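Local coordinates for protein butyryl-CoA dehydrogenase (Marinomonas mediterranea, PDB 6CXT) that belongs to the acyl-CoA dehydrogenase flavoprotein family and binds FAD and the ligand FK4, at residues B[176-181]-B[230-235]; B[182-187]-B[222-227]. One frame throughout, in Å; residues are numbered along the deposited sequence.

Contact 1 of 2, residues B[176-181]-B[230-235]. With FK4 (S-[2-({N-[(2R)-2-hydroxy-4-{[(R)-hydroxy(oxo)-lambda~5~-phosphanyl]oxy}-3,3-dimethylbutanoyl]-beta-alanyl}amino)ethyl] 1H-pyrrole-2-carbothioate), chain C.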
ATOM      1  N   HIS B 176       4.400 -42.668   7.661  1.00 33.01           N
ATOM      2  CA  HIS B 176       4.732 -41.813   8.775  1.00 30.46           C
ATOM      3  C   HIS B 176       4.531 -40.256   8.486  1.00 30.30           C
ATOM      4  O   HIS B 176       4.869 -39.443   9.331  1.00 28.16           O
ATOM      5  CB  HIS B 176       6.096 -42.129   9.354  1.00 31.16           C
ATOM      6  CG  HIS B 176       6.215 -43.530   9.895  1.00 37.80           C
ATOM      7  ND1 HIS B 176       7.432 -44.132  10.162  1.00 39.29           N
ATOM      8  CD2 HIS B 176       5.260 -44.444  10.229  1.00 40.72           C
ATOM      9  CE1 HIS B 176       7.223 -45.348  10.645  1.00 42.46           C
ATOM     10  NE2 HIS B 176       5.915 -45.564  10.687  1.00 39.54           N
ATOM     11  N   GLY B 177       3.958 -39.923   7.324  1.00 30.94           N
ATOM     12  CA  GLY B 177       3.658 -38.516   6.860  1.00 30.94           C
ATOM     13  C   GLY B 177       4.819 -37.585   7.141  1.00 29.29           C
ATOM     14  O   GLY B 177       5.958 -37.815   6.686  1.00 28.51           O
ATOM     15  N   TYR B 178       4.532 -36.577   7.975  1.00 31.26           N
ATOM     16  CA  TYR B 178       5.469 -35.556   8.435  1.00 29.80           C
ATOM     17  C   TYR B 178       6.735 -36.104   9.050  1.00 31.98           C
ATOM     18  O   TYR B 178       7.810 -35.477   8.955  1.00 30.45           O
ATOM     19  CB  TYR B 178       4.702 -34.612   9.431  1.00 30.59           C
ATOM     20  CG  TYR B 178       5.498 -33.660  10.280  1.00 27.76           C
ATOM     21  CD1 TYR B 178       6.302 -32.664   9.698  1.00 25.93           C
ATOM     22  CD2 TYR B 178       5.421 -33.724  11.689  1.00 27.56           C
ATOM     23  CE1 TYR B 178       7.021 -31.769  10.497  1.00 27.60           C
ATOM     24  CE2 TYR B 178       6.134 -32.842  12.504  1.00 28.12           C
ATOM     25  CZ  TYR B 178       6.932 -31.856  11.899  1.00 29.21           C
ATOM     26  OH  TYR B 178       7.623 -30.972  12.702  1.00 32.45           O
ATOM     27  N   LEU B 179       6.645 -37.278   9.693  1.00 30.15           N
ATOM     28  CA  LEU B 179       7.842 -37.834  10.313  1.00 28.89           C
ATOM     29  C   LEU B 179       8.356 -39.045   9.488  1.00 32.17           C
ATOM     30  O   LEU B 179       9.041 -39.946  10.019  1.00 33.08           O
ATOM     31  CB  LEU B 179       7.601 -38.163  11.788  1.00 29.86           C
ATOM     32  CG  LEU B 179       7.136 -36.987  12.661  1.00 31.01           C
ATOM     33  CD1 LEU B 179       6.715 -37.538  14.018  1.00 31.50           C
ATOM     34  CD2 LEU B 179       8.251 -35.935  12.858  1.00 28.01           C
ATOM     35  N   GLY B 180       7.989 -39.046   8.206  1.00 27.56           N
ATOM     36  CA  GLY B 180       8.433 -40.077   7.252  1.00 30.09           C
ATOM     37  C   GLY B 180       9.457 -39.713   6.167  1.00 31.02           C
ATOM     38  O   GLY B 180       9.546 -40.420   5.127  1.00 26.12           O
ATOM     39  N   GLN B 181      10.267 -38.676   6.424  1.00 28.04           N
ATOM     40  CA  GLN B 181      11.251 -38.223   5.452  1.00 25.30           C
ATOM     41  C   GLN B 181      12.590 -38.296   6.095  1.00 23.79           C
ATOM     42  O   GLN B 181      12.688 -38.284   7.306  1.00 26.98           O
ATOM     43  CB  GLN B 181      10.939 -36.737   5.012  1.00 23.38           C
ATOM     44  CG  GLN B 181       9.668 -36.612   4.221  1.00 25.14           C
ATOM     45  CD  GLN B 181       9.198 -35.150   4.044  1.00 27.13           C
ATOM     46  OE1 GLN B 181       9.785 -34.248   4.616  1.00 26.66           O
ATOM     47  NE2 GLN B 181       8.156 -34.943   3.251  1.00 23.37           N
ATOM     48  N   GLN B 230      13.567 -38.053  10.474  1.00 28.32           N
ATOM     49  CA  GLN B 230      13.844 -36.708  10.984  1.00 28.47           C
ATOM     50  C   GLN B 230      13.944 -35.620   9.865  1.00 27.54           C
ATOM     51  O   GLN B 230      14.206 -34.469  10.183  1.00 29.33           O
ATOM     52  CB  GLN B 230      15.123 -36.643  11.811  1.00 32.81           C
ATOM     53  CG  GLN B 230      15.067 -37.399  13.129  1.00 42.17           C
ATOM     54  CD  GLN B 230      16.265 -37.148  14.048  1.00 49.80           C
ATOM     55  OE1 GLN B 230      17.426 -37.023  13.627  1.00 44.77           O
ATOM     56  NE2 GLN B 230      15.974 -37.097  15.346  1.00 57.17           N
ATOM     57  N   GLY B 231      13.762 -36.021   8.614  1.00 25.59           N
ATOM     58  CA  GLY B 231      13.985 -35.178   7.423  1.00 27.40           C
ATOM     59  C   GLY B 231      13.230 -33.848   7.502  1.00 29.65           C
ATOM     60  O   GLY B 231      13.844 -32.775   7.299  1.00 28.54           O
ATOM     61  N   ALA B 232      11.922 -33.908   7.779  1.00 25.52           N
ATOM     62  CA  ALA B 232      11.119 -32.677   7.860  1.00 26.72           C
ATOM     63  C   ALA B 232      11.645 -31.674   8.890  1.00 27.11           C
ATOM     64  O   ALA B 232      11.719 -30.465   8.606  1.00 26.87           O
ATOM     65  CB  ALA B 232       9.656 -32.985   8.090  1.00 27.55           C
ATOM     66  N   ARG B 233      12.029 -32.152  10.069  1.00 26.07           N
ATOM     67  CA  ARG B 233      12.525 -31.292  11.141  1.00 25.19           C
ATOM     68  C   ARG B 233      13.940 -30.801  10.946  1.00 25.53           C
ATOM     69  O   ARG B 233      14.291 -29.678  11.344  1.00 24.68           O
ATOM     70  CB  ARG B 233      12.291 -31.926  12.531  1.00 27.27           C
ATOM     71  CG  ARG B 233      10.786 -32.100  12.800  1.00 28.87           C
ATOM     72  CD  ARG B 233      10.435 -32.781  14.126  1.00 29.88           C
ATOM     73  NE  ARG B 233      10.780 -31.945  15.266  1.00 32.15           N
ATOM     74  CZ  ARG B 233      10.022 -30.974  15.785  1.00 34.90           C
ATOM     75  NH1 ARG B 233       8.803 -30.676  15.300  1.00 32.92           N
ATOM     76  NH2 ARG B 233      10.498 -30.306  16.834  1.00 37.31           N
ATOM     77  N   ILE B 234      14.777 -31.610  10.315  1.00 24.55           N
ATOM     78  CA  ILE B 234      16.096 -31.135   9.929  1.00 22.96           C
ATOM     79  C   ILE B 234      15.946 -30.040   8.830  1.00 20.33           C
ATOM     80  O   ILE B 234      16.670 -29.052   8.858  1.00 21.73           O
ATOM     81  CB  ILE B 234      16.995 -32.305   9.420  1.00 26.21           C
ATOM     82  CG1 ILE B 234      17.368 -33.174  10.650  1.00 25.85           C
ATOM     83  CG2 ILE B 234      18.292 -31.776   8.752  1.00 23.28           C
ATOM     84  CD1 ILE B 234      18.170 -34.420  10.341  1.00 28.94           C
ATOM     85  N   PHE B 235      15.039 -30.262   7.894  1.00 21.27           N
ATOM     86  CA  PHE B 235      14.799 -29.242   6.869  1.00 23.52           C
ATOM     87  C   PHE B 235      14.315 -27.930   7.550  1.00 26.87           C
ATOM     88  O   PHE B 235      14.874 -26.849   7.325  1.00 22.48           O
ATOM     89  CB  PHE B 235      13.798 -29.675   5.844  1.00 22.58           C
ATOM     90  CG  PHE B 235      13.590 -28.608   4.806  1.00 24.22           C
ATOM     91  CD1 PHE B 235      14.670 -28.253   3.946  1.00 22.12           C
ATOM     92  CD2 PHE B 235      12.395 -27.856   4.776  1.00 25.51           C
ATOM     93  CE1 PHE B 235      14.530 -27.202   3.027  1.00 23.62           C
ATOM     94  CE2 PHE B 235      12.251 -26.816   3.835  1.00 25.69           C
ATOM     95  CZ  PHE B 235      13.310 -26.504   2.973  1.00 23.37           C
TER
HETATM   96  O01 FK4 C 100       8.067 -25.634  10.247  1.00 24.35           O
HETATM   97  P02 FK4 C 100       7.472 -26.851   9.462  1.00 27.76           P
HETATM   98  O03 FK4 C 100       7.041 -26.590   7.976  1.00 25.44           O
HETATM   99  C04 FK4 C 100       6.471 -25.358   7.642  1.00 24.44           C
HETATM  100  C05 FK4 C 100       5.558 -25.379   6.452  1.00 26.00           C
HETATM  101  C06 FK4 C 100       5.069 -23.927   6.211  1.00 25.44           C
HETATM  102  C07 FK4 C 100       4.375 -26.329   6.781  1.00 25.66           C
HETATM  103  C08 FK4 C 100       6.263 -25.955   5.196  1.00 24.19           C
HETATM  104  O09 FK4 C 100       5.361 -26.294   4.171  1.00 25.71           O
HETATM  105  C10 FK4 C 100       7.390 -25.050   4.659  1.00 24.13           C
HETATM  106  N11 FK4 C 100       7.170 -24.601   3.293  1.00 22.76           N
HETATM  107  C12 FK4 C 100       8.136 -23.739   2.710  1.00 23.12           C
HETATM  108  C13 FK4 C 100       9.224 -24.525   1.946  1.00 22.02           C
HETATM  109  C14 FK4 C 100      10.501 -23.803   1.864  1.00 21.27           C
HETATM  110  N15 FK4 C 100      11.223 -24.208   0.736  1.00 21.89           N
HETATM  111  C16 FK4 C 100      12.567 -23.673   0.516  1.00 19.96           C
HETATM  112  C17 FK4 C 100      13.449 -24.660  -0.275  1.00 20.14           C
HETATM  113  S18 FK4 C 100      15.174 -24.284  -0.144  1.00 25.99           S
HETATM  114  C19 FK4 C 100      15.277 -22.648  -0.873  1.00 27.39           C
HETATM  115  C20 FK4 C 100      16.727 -22.390  -0.980  1.00 28.49           C
HETATM  116  C21 FK4 C 100      17.366 -21.397  -1.689  1.00 34.29           C
HETATM  117  C22 FK4 C 100      18.741 -21.573  -1.429  1.00 29.40           C
HETATM  118  C23 FK4 C 100      18.901 -22.686  -0.567  1.00 33.58           C
HETATM  119  N24 FK4 C 100      17.685 -23.192  -0.273  1.00 26.49           N
HETATM  120  O25 FK4 C 100      14.331 -22.239  -1.582  1.00 23.75           O
HETATM  121  O26 FK4 C 100      10.904 -22.989   2.692  1.00 21.54           O
HETATM  122  O27 FK4 C 100       8.403 -24.650   5.327  1.00 24.87           O
HETATM  123  O28 FK4 C 100       8.502 -27.931   9.455  1.00 28.79           O
HETATM  124  O   HOH W   1      10.330 -36.323   8.244  1.00 27.13           O

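Contact 2 of 2, residues B[182-187]-B[222-227]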
ATOM      1  N   THR B 182      13.657 -38.320   5.285  1.00 22.92           N
ATOM      2  CA  THR B 182      15.020 -38.352   5.791  1.00 21.01           C
ATOM      3  C   THR B 182      15.935 -37.478   4.919  1.00 22.27           C
ATOM      4  O   THR B 182      15.704 -37.363   3.716  1.00 23.12           O
ATOM      5  CB  THR B 182      15.528 -39.868   5.781  1.00 23.92           C
ATOM      6  OG1 THR B 182      14.612 -40.670   6.575  1.00 26.83           O
ATOM      7  CG2 THR B 182      16.926 -40.025   6.293  1.00 25.02           C
ATOM      8  N   ALA B 183      16.932 -36.878   5.566  1.00 24.07           N
ATOM      9  CA  ALA B 183      17.934 -36.065   4.914  1.00 25.62           C
ATOM     10  C   ALA B 183      19.191 -36.871   4.631  1.00 26.87           C
ATOM     11  O   ALA B 183      19.667 -37.626   5.506  1.00 27.60           O
ATOM     12  CB  ALA B 183      18.283 -34.875   5.788  1.00 23.65           C
ATOM     13  N   PHE B 184      19.756 -36.666   3.441  1.00 23.49           N
ATOM     14  CA  PHE B 184      20.979 -37.379   3.019  1.00 25.62           C
ATOM     15  C   PHE B 184      21.931 -36.391   2.350  1.00 25.75           C
ATOM     16  O   PHE B 184      21.479 -35.474   1.657  1.00 26.45           O
ATOM     17  CB  PHE B 184      20.600 -38.398   1.927  1.00 24.81           C
ATOM     18  CG  PHE B 184      19.677 -39.483   2.399  1.00 27.05           C
ATOM     19  CD1 PHE B 184      20.192 -40.638   3.035  1.00 27.73           C
ATOM     20  CD2 PHE B 184      18.301 -39.384   2.186  1.00 26.63           C
ATOM     21  CE1 PHE B 184      19.333 -41.651   3.442  1.00 27.77           C
ATOM     22  CE2 PHE B 184      17.427 -40.392   2.603  1.00 30.49           C
ATOM     23  CZ  PHE B 184      17.957 -41.544   3.221  1.00 28.11           C
ATOM     24  N   VAL B 185      23.219 -36.569   2.559  1.00 23.50           N
ATOM     25  CA  VAL B 185      24.241 -35.866   1.783  1.00 23.60           C
ATOM     26  C   VAL B 185      24.616 -36.792   0.642  1.00 26.39           C
ATOM     27  O   VAL B 185      25.052 -37.929   0.889  1.00 25.71           O
ATOM     28  CB  VAL B 185      25.487 -35.587   2.627  1.00 25.89           C
ATOM     29  CG1 VAL B 185      26.602 -34.972   1.772  1.00 29.35           C
ATOM     30  CG2 VAL B 185      25.155 -34.671   3.795  1.00 28.91           C
ATOM     31  N   VAL B 186      24.415 -36.354  -0.600  1.00 23.12           N
ATOM     32  CA  VAL B 186      24.601 -37.200  -1.774  1.00 23.35           C
ATOM     33  C   VAL B 186      25.806 -36.640  -2.548  1.00 23.71           C
ATOM     34  O   VAL B 186      25.705 -35.549  -3.128  1.00 23.03           O
ATOM     35  CB  VAL B 186      23.353 -37.258  -2.648  1.00 23.54           C
ATOM     36  CG1 VAL B 186      23.560 -38.146  -3.883  1.00 23.54           C
ATOM     37  CG2 VAL B 186      22.155 -37.733  -1.837  1.00 25.04           C
ATOM     38  N   PRO B 187      26.921 -37.350  -2.570  1.00 21.20           N
ATOM     39  CA  PRO B 187      28.043 -36.833  -3.342  1.00 20.33           C
ATOM     40  C   PRO B 187      27.728 -36.759  -4.843  1.00 20.00           C
ATOM     41  O   PRO B 187      27.032 -37.573  -5.367  1.00 19.78           O
ATOM     42  CB  PRO B 187      29.178 -37.811  -3.032  1.00 21.72           C
ATOM     43  CG  PRO B 187      28.748 -38.536  -1.821  1.00 21.66           C
ATOM     44  CD  PRO B 187      27.258 -38.576  -1.854  1.00 22.07           C
ATOM     45  N   ASP B 222      25.977 -43.979   6.178  1.00 30.35           N
ATOM     46  CA  ASP B 222      26.684 -42.943   6.922  1.00 32.73           C
ATOM     47  C   ASP B 222      26.501 -41.540   6.297  1.00 31.35           C
ATOM     48  O   ASP B 222      26.910 -40.557   6.884  1.00 31.31           O
ATOM     49  CB  ASP B 222      28.188 -43.222   7.000  1.00 36.56           C
ATOM     50  CG  ASP B 222      28.530 -44.493   7.822  1.00 48.67           C
ATOM     51  OD1 ASP B 222      27.629 -45.119   8.463  1.00 46.23           O
ATOM     52  OD2 ASP B 222      29.725 -44.868   7.805  1.00 45.64           O
ATOM     53  N   TYR B 223      25.971 -41.476   5.083  1.00 31.29           N
ATOM     54  CA  TYR B 223      25.644 -40.181   4.447  1.00 30.52           C
ATOM     55  C   TYR B 223      24.295 -39.598   4.900  1.00 30.91           C
ATOM     56  O   TYR B 223      24.002 -38.439   4.560  1.00 29.61           O
ATOM     57  CB  TYR B 223      25.687 -40.288   2.900  1.00 27.01           C
ATOM     58  CG  TYR B 223      27.101 -40.271   2.375  1.00 31.81           C
ATOM     59  CD1 TYR B 223      27.864 -39.102   2.413  1.00 28.96           C
ATOM     60  CD2 TYR B 223      27.703 -41.454   1.873  1.00 33.74           C
ATOM     61  CE1 TYR B 223      29.180 -39.084   1.976  1.00 30.80           C
ATOM     62  CE2 TYR B 223      29.019 -41.444   1.409  1.00 34.61           C
ATOM     63  CZ  TYR B 223      29.742 -40.268   1.451  1.00 33.32           C
ATOM     64  OH  TYR B 223      31.025 -40.272   1.009  1.00 32.71           O
ATOM     65  N   ALA B 224      23.483 -40.377   5.638  1.00 29.87           N
ATOM     66  CA  ALA B 224      22.234 -39.857   6.230  1.00 30.50           C
ATOM     67  C   ALA B 224      22.570 -38.808   7.272  1.00 32.01           C
ATOM     68  O   ALA B 224      23.544 -38.937   8.025  1.00 31.83           O
ATOM     69  CB  ALA B 224      21.349 -40.964   6.815  1.00 33.66           C
ATOM     70  N   LEU B 225      21.774 -37.734   7.268  1.00 29.95           N
ATOM     71  CA  LEU B 225      21.828 -36.718   8.310  1.00 32.30           C
ATOM     72  C   LEU B 225      20.709 -37.036   9.314  1.00 31.05           C
ATOM     73  O   LEU B 225      19.522 -37.115   8.941  1.00 34.34           O
ATOM     74  CB  LEU B 225      21.584 -35.344   7.683  1.00 34.20           C
ATOM     75  CG  LEU B 225      22.731 -34.380   7.462  1.00 38.31           C
ATOM     76  CD1 LEU B 225      24.060 -35.081   7.210  1.00 35.75           C
ATOM     77  CD2 LEU B 225      22.356 -33.354   6.395  1.00 33.11           C
ATOM     78  N   GLY B 226      21.098 -37.204  10.571  1.00 32.62           N
ATOM     79  CA  GLY B 226      20.153 -37.547  11.646  1.00 34.23           C
ATOM     80  C   GLY B 226      19.620 -38.957  11.468  1.00 35.71           C
ATOM     81  O   GLY B 226      20.229 -39.763  10.794  1.00 38.29           O
ATOM     82  N   ARG B 227      18.463 -39.230  12.039  1.00 31.89           N
ATOM     83  CA  ARG B 227      17.838 -40.548  12.000  1.00 37.17           C
ATOM     84  C   ARG B 227      16.846 -40.646  10.865  1.00 36.99           C
ATOM     85  O   ARG B 227      16.330 -39.621  10.392  1.00 37.12           O
ATOM     86  CB  ARG B 227      17.106 -40.787  13.348  1.00 39.81           C
ATOM     87  CG  ARG B 227      18.031 -41.093  14.511  1.00 51.12           C
ATOM     88  CD  ARG B 227      17.353 -40.821  15.842  1.00 63.15           C
ATOM     89  NE  ARG B 227      17.883 -39.590  16.437  1.00 77.14           N
ATOM     90  CZ  ARG B 227      17.226 -38.764  17.252  1.00 78.90           C
ATOM     91  NH1 ARG B 227      15.963 -38.997  17.594  1.00 85.26           N
ATOM     92  NH2 ARG B 227      17.835 -37.676  17.707  1.00 73.75           N
TER
HETATM   93  O   HOH W   2      16.943 -37.404   8.517  1.00 26.62           O

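Contact 1 of 2, residues B[176-181]-B[230-235]
Tyr178 and Gln181 meet the first turn of helix 231-245 where the beta domain of the acyl-CoA dehydrogenase fold passes into the C-terminal helical domain. The loop 176-181 includes a short 3-10 turn and leads into strand 181-187.

Polar contacts hold the helix start. Gly231 N donates to Gln181 O at 2.8 Å, although the place of that oxygen is less certain than most. A water lies in the angle between loop and helix. It donates to Tyr178 O and accepts from Gln181 N and from Ala232 N, the last at 2.9 Å. One water thus serves two N-H groups that lie near the start of the strand and of the helix.

Apolar packing brings Ala232 CB, which points at the loop, to 3.7 Å from Tyr178 CD1. Two oxygens are also van der Waals neighbours of this methyl: Tyr178 O at 3.2 Å from Ala232 CB, and Gln181 OE1. The amide nitrogen of Gln181 is bonded to Ile134 O. Gly231 packs against the Gln181 backbone. The Leu179 side chain lies alongside that of Arg233, pointing the same way, with Leu179 CD2 4.0 Å from Arg233 CD.

Arg233 is shared between two chains. Its NE forms a salt bridge with Glu55 of the neighbouring alpha/beta hydrolase fold protein, whose Leu33 packs on Tyr178. Two residues further along the helix, Phe235 meets the ligand: its CZ, at the ring edge, is 3.7 Å from FK4 C17.

The tyrosine ring and the guanidinium are nearly perpendicular, 84° apart. With CG anti to the backbone N (chi1 167°), the Tyr178 ring extends past Ala232 to the arginine. There Arg233 NH1 donates to Tyr178 OH at 2.9 Å, with the oxygen 19° out of the guanidinium plane.

Contact 2 of 2, residues B[182-187]-B[222-227]
Strand 181-187 and the short strand 224-225 run antiparallel, with Phe184 and Ala224 as a non-hydrogen-bonded pair whose CA atoms are 4.2 Å apart. Two backbone bonds flank this pair. Val185 N donates to Tyr223 O at 2.8 Å in an almost straight bond (178°). Leu225 N donates to Ala183 O at 2.7 Å and comes from above the carbonyl plane. On the other side of Ala183 and Leu225 a water stands between Ala183 N and Leu225 O. It accepts from the nitrogen and donates to Leu225 O and Arg227 O.

Side chains divide between the two faces of the sheet. On one face Ala183 CB meets Leu225 CB at 3.8 Å. Val185 CG2 adds to this group by touching Leu225 CD1 at 3.6 Å, the two side chains crossing at a slant. On the other face the Phe184 ring lies by Ala224, with CD1 4.0 Å from Ala224 CB.

Pro187 and Tyr223 close the far end. Pro187 CG stands over one face of the Tyr223 ring, 4.1 Å from its centroid, as a CH-pi contact shifted toward the rim on the hydroxyl side. Tyr223 CG and CD1 are both 3.4 Å from Val185 O. That carbonyl oxygen is buried here and has no hydrogen-bond partner in the model. The hydroxyl of Tyr223 is bonded to Gln109 of helix 104-114.

Strand 224-225 is an outermost strand of the four-stranded sheet within this chain. Strand 165-171 lies on the other side of strand 181-187 and bonds to Thr182, Phe184 and Val186. Leu106 of helix 104-114 touches Val185, Tyr223 and Leu225. From the second sheet, Tyr148 meets the Phe184 ring edge-to-face, while Leu150 and Ile219 pack against the same phenylalanine.

Overall arrangement
The two contacts are neighbours, with centres 13 Å apart. Contact 2 is nested within the loop that contact 1 closes. Along the chain, 176-181 runs directly into 182-187, and 222-227 leads within a few residues to 230-235. Strand 181-187 takes part in both, first beside the start of helix 231-245 and then beside strand 224-225. Ile234 on that helix links them, its CD1 lying 3.3 Å from Leu225 O. Contact 1 joins the beta domain to the C-terminal helical domain. Contact 2 pairs two strands within the sheet, just before that helix in the chain. Contact 1 lies nearer to FK4 and the partner protein.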